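Local coordinates for DUF724 domain-containing protein 6-like (Raphanus sativus, PDB 5ZWX) that probably reads the repressive histone mark H3K9me2 through paired Agenet domains, linking it to DNA methylation in heterochromatin, at residues A[49-54]-A[72-77]; A[93-98]-A[110-115]; A[19-24]-A[79-84]. All coordinates share one frame; numbering follows the deposited sequence.

Overall arrangement
Three contacts sample the tandem Agenet cassette, whose antiparallel strands link up across both halves of the chain. Interactions 1 and 3 lie in the first Agenet domain, with centres about 13 Å apart, and touch: Gln76 NE2 approaches Ser23 O at 2.8 Å, a probable hydrogen bond, and Ile22 packs on Val53 and Leu77. Interaction 2 lies later in the chain, probably in the second domain; its centre is about 31 Å from that of interaction 1 and about 21 Å from that of interaction 3, and it touches neither. Segment 79-84 starts the connection toward that part. Ser24, in segment 19-24 but apart from its contact with 79-84, packs against a basic side chain of the bound peptide.

Interaction 1: residues A[49-54]-A[72-77]; sequences TKCEVE and VDVGQL
Val72 N donates to Cys51 O at 2.8 Å, and Cys51 N returns the bond to Val72 O at 2.9 Å. Both are nearly straight, and together they make Cys51 and Val72 a hydrogen-bonded antiparallel pair with both side chains on the same face of the sheet. The backbones stay close through Lys50 and Asp73 and part only beyond them, where a water bridges the chains, donating to Thr49 O and accepting from Val74 N. Residues 74-76 then coil into a short 3-10 turn, as commonly precedes the last strand of SH3-like barrels, the class to which Agenet domains belong. Gln76 ties the turn back on itself: its OE1 takes the N-H of Asp73 at 2.9 Å, from above the amide plane.

On the face that carries Cys51 and Val72, apolar groups pack together. Val53 and Leu77 pass head to tail, with Val53 CG1 against both methyls of Leu77, 3.8 Å from CD1. The same CD1 reaches Cys51 CB. Cys51 SG stands anti to its own carbonyl carbon (chi1 -67°), which carries it over the turn to Val74 CG2 at 3.9 Å. At the solvent edge Lys50 and Asp73 run side by side; the lysine's CE comes nearest, 3.5 Å from Asp73 OD1, and with the bend at its end (chi4 51°) NZ makes only a long salt bridge of 3.8 Å to the same oxygen.

Strand 32-40 pairs with the other edge of 51-55, Val39 and Ala40 bonding to Glu52, while strand 19-22 lies against the face that carries Val53.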
loop_
_atom_site.group_PDB
_atom_site.type_symbol
_atom_site.label_atom_id
_atom_site.label_comp_id
_atom_site.label_asym_id
_atom_site.label_seq_id
_atom_site.Cartn_x
_atom_site.Cartn_y
_atom_site.Cartn_z
ATOM N N THR A 49 3.525 21.613 -5.088
ATOM C CA THR A 49 4.554 20.595 -4.948
ATOM C C THR A 49 3.849 19.238 -4.802
ATOM O O THR A 49 4.477 18.194 -4.679
ATOM C CB THR A 49 5.455 20.869 -3.729
ATOM O OG1 THR A 49 4.646 20.948 -2.546
ATOM C CG2 THR A 49 6.204 22.191 -3.898
ATOM N N LYS A 50 2.530 19.267 -4.848
ATOM C CA LYS A 50 1.755 18.057 -4.600
ATOM C C LYS A 50 1.293 17.330 -5.867
ATOM O O LYS A 50 1.321 17.881 -6.958
ATOM C CB LYS A 50 0.563 18.415 -3.720
ATOM C CG LYS A 50 1.008 18.810 -2.324
ATOM C CD LYS A 50 -0.108 19.415 -1.510
ATOM C CE LYS A 50 0.403 19.791 -0.129
ATOM N NZ LYS A 50 1.645 20.612 -0.219
ATOM N N CYS A 51 0.881 16.078 -5.693
ATOM C CA CYS A 51 0.383 15.236 -6.777
ATOM C C CYS A 51 -1.082 14.968 -6.535
ATOM O O CYS A 51 -1.501 14.960 -5.403
ATOM C CB CYS A 51 1.138 13.895 -6.832
ATOM S SG CYS A 51 2.886 14.119 -7.305
ATOM N N GLU A 52 -1.862 14.742 -7.580
ATOM C CA GLU A 52 -3.204 14.231 -7.370
ATOM C C GLU A 52 -3.216 12.763 -7.775
ATOM O O GLU A 52 -2.634 12.405 -8.798
ATOM C CB GLU A 52 -4.224 15.036 -8.162
ATOM C CG GLU A 52 -5.668 14.610 -7.917
ATOM C CD GLU A 52 -6.628 15.372 -8.797
ATOM O OE1 GLU A 52 -6.133 16.093 -9.680
ATOM O OE2 GLU A 52 -7.859 15.245 -8.618
ATOM N N VAL A 53 -3.866 11.922 -6.976
ATOM C CA VAL A 53 -3.971 10.490 -7.263
ATOM C C VAL A 53 -5.420 10.055 -7.217
ATOM O O VAL A 53 -6.261 10.712 -6.591
ATOM C CB VAL A 53 -3.163 9.594 -6.271
ATOM C CG1 VAL A 53 -1.675 9.907 -6.355
ATOM C CG2 VAL A 53 -3.683 9.733 -4.820
ATOM N N GLU A 54 -5.703 8.969 -7.932
ATOM C CA GLU A 54 -7.016 8.320 -7.896
ATOM C C GLU A 54 -6.874 6.929 -7.329
ATOM O O GLU A 54 -6.051 6.159 -7.812
ATOM C CB GLU A 54 -7.616 8.243 -9.296
ATOM C CG GLU A 54 -8.945 7.517 -9.350
ATOM C CD GLU A 54 -9.530 7.506 -10.745
ATOM O OE1 GLU A 54 -9.260 6.538 -11.487
ATOM O OE2 GLU A 54 -10.245 8.470 -11.099
ATOM N N VAL A 72 -1.996 14.683 -2.678
ATOM C CA VAL A 72 -1.102 14.125 -1.667
ATOM C C VAL A 72 0.325 14.635 -1.852
ATOM O O VAL A 72 0.657 15.144 -2.917
ATOM C CB VAL A 72 -1.066 12.586 -1.729
ATOM C CG1 VAL A 72 -2.475 11.994 -1.474
ATOM C CG2 VAL A 72 -0.553 12.125 -3.074
ATOM N N ASP A 73 1.153 14.467 -0.820
ATOM C CA ASP A 73 2.582 14.766 -0.890
ATOM C C ASP A 73 3.293 13.705 -1.721
ATOM O O ASP A 73 2.922 12.526 -1.694
ATOM C CB ASP A 73 3.208 14.804 0.510
ATOM C CG ASP A 73 2.674 15.946 1.376
ATOM O OD1 ASP A 73 2.343 17.023 0.840
ATOM O OD2 ASP A 73 2.616 15.764 2.606
ATOM N N VAL A 74 4.326 14.119 -2.458
ATOM C CA VAL A 74 5.155 13.141 -3.139
ATOM C C VAL A 74 5.609 11.994 -2.206
ATOM O O VAL A 74 5.566 10.819 -2.582
ATOM C CB VAL A 74 6.382 13.847 -3.760
ATOM C CG1 VAL A 74 7.401 12.820 -4.236
ATOM C CG2 VAL A 74 5.906 14.723 -4.917
ATOM N N GLY A 75 6.004 12.330 -0.980
ATOM C CA GLY A 75 6.506 11.338 -0.043
ATOM C C GLY A 75 5.460 10.309 0.415
ATOM O O GLY A 75 5.812 9.347 1.096
ATOM N N GLN A 76 4.204 10.496 0.011
ATOM C CA GLN A 76 3.147 9.507 0.320
ATOM C C GLN A 76 3.084 8.389 -0.729
ATOM O O GLN A 76 2.374 7.407 -0.550
ATOM C CB GLN A 76 1.792 10.184 0.414
ATOM C CG GLN A 76 1.645 11.049 1.619
ATOM C CD GLN A 76 0.279 11.707 1.680
ATOM O OE1 GLN A 76 0.161 12.897 1.442
ATOM N NE2 GLN A 76 -0.762 10.925 1.968
ATOM N N LEU A 77 3.842 8.531 -1.818
ATOM C CA LEU A 77 3.697 7.614 -2.950
ATOM C C LEU A 77 4.924 6.738 -3.134
ATOM O O LEU A 77 6.039 7.177 -2.852
ATOM C CB LEU A 77 3.455 8.400 -4.247
ATOM C CG LEU A 77 2.232 9.323 -4.209
ATOM C CD1 LEU A 77 2.035 10.081 -5.529
ATOM C CD2 LEU A 77 0.981 8.496 -3.852
HETATM O O HOH W 1 5.028 16.960 -2.359
#

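Interaction 2: residues A[93-98]-A[110-115]; sequences VAVGDD and GTVTEV
Residues 94-97 form a type II beta turn whose far limb is stitched to strand 106-116 by two backbone bonds: Gly96 N gives to Val112 O at 2.8 Å, and Val112 N gives to Asp97 O at 3.0 Å. From there the chain runs into strand 98-103, the partner of 106-116 in an antiparallel hairpin, and Asp98 and Thr111 face each other as a non-hydrogen-bonded pair. This hairpin probably belongs to the second Agenet domain of the cassette. Gly96 holds the third place of the turn with a positive phi (89°), where a side chain would jam against the preceding carbonyl oxygen. Asp97 closes the turn twice. Its N-H reaches Ala94 O, and its carboxylate OD2 accepts Ala94 N at 2.8 Å, the N-H coming down from above the carboxylate plane.

Val112 is the apolar centre. Its CB is 3.5 Å from Ala94 O; CG1, anti to the backbone nitrogen (chi1 177°), lies by Ala94 O and Val95 CA, and CG2 touches Val93 CG1 at 3.7 Å, the two valine side chains meeting at a slant. Phe141 of strand 139-146 covers Val93 and Asp97, and Met121 of strand 120-125 packs on Val112.

On the outer side, the Asp98 and Thr111 side chains project in parallel from the pair, with Asp98 OD1 and Thr111 OG1 3.3 Å apart, at best a weak bond. Further on, Thr113 and Glu114 both face Ser122 in a classic beta bulge, and Val95 drops its CG1 methyl onto this kink, 3.7 Å from Thr113 O and 3.7 Å from Glu114 CA.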
loop_
_atom_site.group_PDB
_atom_site.type_symbol
_atom_site.label_atom_id
_atom_site.label_comp_id
_atom_site.label_asym_id
_atom_site.label_seq_id
_atom_site.Cartn_x
_atom_site.Cartn_y
_atom_site.Cartn_z
ATOM N N VAL A 93 6.164 -18.681 4.285
ATOM C CA VAL A 93 6.027 -17.626 5.267
ATOM C C VAL A 93 6.353 -18.210 6.641
ATOM O O VAL A 93 5.962 -19.333 6.949
ATOM C CB VAL A 93 4.625 -17.003 5.212
ATOM C CG1 VAL A 93 4.378 -16.122 6.423
ATOM C CG2 VAL A 93 4.480 -16.188 3.925
ATOM N N ALA A 94 7.108 -17.470 7.446
ATOM C CA ALA A 94 7.540 -17.951 8.766
ATOM C C ALA A 94 7.196 -16.955 9.882
ATOM O O ALA A 94 7.030 -15.762 9.596
ATOM C CB ALA A 94 9.037 -18.227 8.762
ATOM N N VAL A 95 7.126 -17.419 11.142
ATOM C CA VAL A 95 6.922 -16.464 12.251
ATOM C C VAL A 95 8.064 -15.439 12.250
ATOM O O VAL A 95 9.185 -15.751 11.848
ATOM C CB VAL A 95 6.810 -17.154 13.658
ATOM C CG1 VAL A 95 5.642 -18.126 13.685
ATOM C CG2 VAL A 95 8.081 -17.871 14.037
ATOM N N GLY A 96 7.763 -14.197 12.623
ATOM C CA GLY A 96 8.769 -13.155 12.549
ATOM C C GLY A 96 8.812 -12.424 11.221
ATOM O O GLY A 96 9.417 -11.353 11.126
ATOM N N ASP A 97 8.191 -12.978 10.180
ATOM C CA ASP A 97 8.271 -12.328 8.869
ATOM C C ASP A 97 7.464 -11.031 8.871
ATOM O O ASP A 97 6.381 -10.972 9.443
ATOM C CB ASP A 97 7.762 -13.244 7.743
ATOM C CG ASP A 97 8.803 -14.278 7.275
ATOM O OD1 ASP A 97 9.999 -14.197 7.652
ATOM O OD2 ASP A 97 8.413 -15.176 6.494
ATOM N N ASP A 98 7.987 -9.991 8.226
ATOM C CA ASP A 98 7.227 -8.764 8.005
ATOM C C ASP A 98 6.417 -8.927 6.737
ATOM O O ASP A 98 6.975 -9.223 5.684
ATOM C CB ASP A 98 8.150 -7.547 7.887
ATOM C CG ASP A 98 8.647 -7.076 9.237
ATOM O OD1 ASP A 98 8.063 -7.496 10.265
ATOM O OD2 ASP A 98 9.620 -6.302 9.276
ATOM N N GLY A 110 2.071 -5.904 8.894
ATOM C CA GLY A 110 2.099 -6.551 10.196
ATOM C C GLY A 110 3.207 -7.589 10.286
ATOM O O GLY A 110 4.039 -7.710 9.374
ATOM N N THR A 111 3.216 -8.341 11.388
ATOM C CA THR A 111 4.244 -9.352 11.651
ATOM C C THR A 111 3.613 -10.702 11.923
ATOM O O THR A 111 2.694 -10.787 12.735
ATOM C CB THR A 111 5.103 -8.976 12.881
ATOM O OG1 THR A 111 5.808 -7.755 12.622
ATOM C CG2 THR A 111 6.099 -10.080 13.183
ATOM N N VAL A 112 4.108 -11.755 11.293
ATOM C CA VAL A 112 3.555 -13.102 11.520
ATOM C C VAL A 112 3.968 -13.575 12.900
ATOM O O VAL A 112 5.145 -13.582 13.227
ATOM C CB VAL A 112 4.030 -14.091 10.432
ATOM C CG1 VAL A 112 3.509 -15.566 10.686
ATOM C CG2 VAL A 112 3.622 -13.589 9.058
ATOM N N THR A 113 2.991 -13.953 13.737
ATOM C CA THR A 113 3.306 -14.404 15.083
ATOM C C THR A 113 3.069 -15.883 15.255
ATOM O O THR A 113 3.557 -16.493 16.214
ATOM C CB THR A 113 2.444 -13.676 16.138
ATOM O OG1 THR A 113 1.078 -13.952 15.844
ATOM C CG2 THR A 113 2.667 -12.187 16.043
ATOM N N GLU A 114 2.284 -16.459 14.352
ATOM C CA GLU A 114 2.026 -17.897 14.422
ATOM C C GLU A 114 1.728 -18.449 13.036
ATOM O O GLU A 114 1.023 -17.809 12.266
ATOM C CB GLU A 114 0.842 -18.180 15.388
ATOM C CG GLU A 114 0.660 -19.686 15.616
ATOM C CD GLU A 114 -0.423 -19.984 16.631
ATOM O OE1 GLU A 114 -1.026 -19.027 17.156
ATOM O OE2 GLU A 114 -0.673 -21.179 16.862
ATOM N N VAL A 115 2.286 -19.612 12.703
ATOM C CA VAL A 115 1.931 -20.302 11.477
ATOM C C VAL A 115 1.134 -21.539 11.844
ATOM O O VAL A 115 1.531 -22.293 12.733
ATOM C CB VAL A 115 3.188 -20.666 10.656
ATOM C CG1 VAL A 115 2.844 -21.550 9.475
ATOM C CG2 VAL A 115 3.835 -19.381 10.183
#

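Interaction 3: residues A[19-24]-A[79-84]; sequences AVEISS and PPAPAV
Glu21 reaches across to the backbone of Ala81, whose N-H points at OE2 in a nearly straight bond of 2.9 Å (166° at the hydrogen). The donor arrives from well above the carboxylate plane. The side chain gets there because CG turns anti to the carbonyl carbon (chi1 -56°) and the rest of the chain runs out extended. Charge completes the polar side: OE2 also meets Arg140 NH1 of strand 139-146, and OE1 pairs with Arg78 NH2. The buried carboxylate is thus gripped by a backbone amide and two guanidinium groups, a setting that would probably favour its ionised form and limit its rotation.

In the fold, strand 19-22 pairs with the short strand 77-78 of the first Agenet domain, an SH3-like barrel. Residues 79-82 carry on from 77-78 with the backbone angles of a polyproline II conformation and lead toward helix 86-90; Arg140 comes from the later part of the chain, so Glu21 joins the barrel to what follows it.

The remaining touches are van der Waals contacts. Pro80 lays its ring beside the start of the strand, its CD 3.2 Å from Ala19 O and its CG 3.9 Å from Ala19 CB. Next to the hydrogen bond, the methyl of Ala81 lies 3.5 Å from Glu21 OE2, and the aliphatic part of the glutamate brings CG within 3.8 Å of Pro79 O. The CB of Pro79 points away from the strand, and the side chain packs on Phe13 and on Trp145 of strand 139-146.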
loop_
_atom_site.group_PDB
_atom_site.type_symbol
_atom_site.label_atom_id
_atom_site.label_comp_id
_atom_site.label_asym_id
_atom_site.label_seq_id
_atom_site.Cartn_x
_atom_site.Cartn_y
_atom_site.Cartn_z
ATOM N N ALA A 19 0.921 3.843 -12.190
ATOM C CA ALA A 19 0.358 3.091 -11.074
ATOM C C ALA A 19 1.248 3.346 -9.868
ATOM O O ALA A 19 2.465 3.435 -10.009
ATOM C CB ALA A 19 0.290 1.615 -11.395
ATOM N N VAL A 20 0.649 3.462 -8.686
ATOM C CA VAL A 20 1.403 3.747 -7.466
ATOM C C VAL A 20 0.725 3.049 -6.272
ATOM O O VAL A 20 -0.403 2.595 -6.382
ATOM C CB VAL A 20 1.467 5.273 -7.163
ATOM C CG1 VAL A 20 2.343 6.001 -8.174
ATOM C CG2 VAL A 20 0.055 5.868 -7.148
ATOM N N GLU A 21 1.450 2.980 -5.160
ATOM C CA GLU A 21 0.866 2.665 -3.869
ATOM C C GLU A 21 0.866 3.952 -3.051
ATOM O O GLU A 21 1.795 4.777 -3.125
ATOM C CB GLU A 21 1.639 1.542 -3.179
ATOM C CG GLU A 21 1.724 0.293 -4.071
ATOM C CD GLU A 21 2.226 -0.952 -3.362
ATOM O OE1 GLU A 21 2.717 -0.855 -2.220
ATOM O OE2 GLU A 21 2.167 -2.036 -3.982
ATOM N N ILE A 22 -0.197 4.121 -2.277
ATOM C CA ILE A 22 -0.476 5.390 -1.618
ATOM C C ILE A 22 -0.528 5.165 -0.128
ATOM O O ILE A 22 -1.311 4.273 0.358
ATOM C CB ILE A 22 -1.827 5.971 -2.074
ATOM C CG1 ILE A 22 -1.879 6.035 -3.604
ATOM C CG2 ILE A 22 -2.130 7.294 -1.333
ATOM C CD1 ILE A 22 -3.253 6.131 -4.203
ATOM N N SER A 23 0.273 5.921 0.616
ATOM C CA SER A 23 0.177 5.846 2.077
ATOM C C SER A 23 -0.495 7.121 2.591
ATOM O O SER A 23 -0.507 8.125 1.919
ATOM C CB SER A 23 1.554 5.652 2.716
ATOM O OG SER A 23 2.461 6.624 2.234
ATOM N N SER A 24 -1.100 7.049 3.761
ATOM C CA SER A 24 -1.812 8.191 4.323
ATOM C C SER A 24 -1.149 8.643 5.600
ATOM O O SER A 24 -0.436 7.874 6.261
ATOM C CB SER A 24 -3.276 7.848 4.581
ATOM O OG SER A 24 -3.904 8.820 5.394
ATOM N N PRO A 79 6.285 3.210 -5.985
ATOM C CA PRO A 79 5.788 2.454 -7.120
ATOM C C PRO A 79 5.072 1.194 -6.615
ATOM O O PRO A 79 5.261 0.874 -5.447
ATOM C CB PRO A 79 7.076 2.101 -7.923
ATOM C CG PRO A 79 8.151 2.941 -7.339
ATOM C CD PRO A 79 7.756 3.162 -5.901
ATOM N N PRO A 80 4.308 0.514 -7.475
ATOM C CA PRO A 80 3.785 -0.817 -7.137
ATOM C C PRO A 80 4.888 -1.730 -6.624
ATOM O O PRO A 80 5.979 -1.741 -7.160
ATOM C CB PRO A 80 3.252 -1.339 -8.469
ATOM C CG PRO A 80 3.001 -0.127 -9.276
ATOM C CD PRO A 80 4.059 0.835 -8.893
ATOM N N ALA A 81 4.596 -2.483 -5.577
ATOM C CA ALA A 81 5.542 -3.424 -5.024
ATOM C C ALA A 81 6.028 -4.374 -6.129
ATOM O O ALA A 81 5.282 -4.696 -7.056
ATOM C CB ALA A 81 4.883 -4.212 -3.864
ATOM N N PRO A 82 7.279 -4.818 -6.035
ATOM C CA PRO A 82 7.849 -5.691 -7.065
ATOM C C PRO A 82 7.020 -6.960 -7.257
ATOM O O PRO A 82 6.464 -7.472 -6.275
ATOM C CB PRO A 82 9.239 -6.008 -6.510
ATOM C CG PRO A 82 9.545 -4.853 -5.630
ATOM C CD PRO A 82 8.254 -4.513 -4.975
ATOM N N ALA A 83 6.926 -7.433 -8.503
ATOM C CA ALA A 83 6.214 -8.669 -8.821
ATOM C C ALA A 83 6.820 -9.842 -8.063
ATOM O O ALA A 83 8.038 -9.931 -7.916
ATOM C CB ALA A 83 6.248 -8.938 -10.323
ATOM N N VAL A 84 5.970 -10.747 -7.590
ATOM C CA VAL A 84 6.437 -11.835 -6.751
ATOM C C VAL A 84 7.292 -12.778 -7.571
ATOM O O VAL A 84 6.832 -13.393 -8.534
ATOM C CB VAL A 84 5.274 -12.596 -6.103
ATOM C CG1 VAL A 84 5.786 -13.835 -5.383
ATOM C CG2 VAL A 84 4.530 -11.687 -5.135
#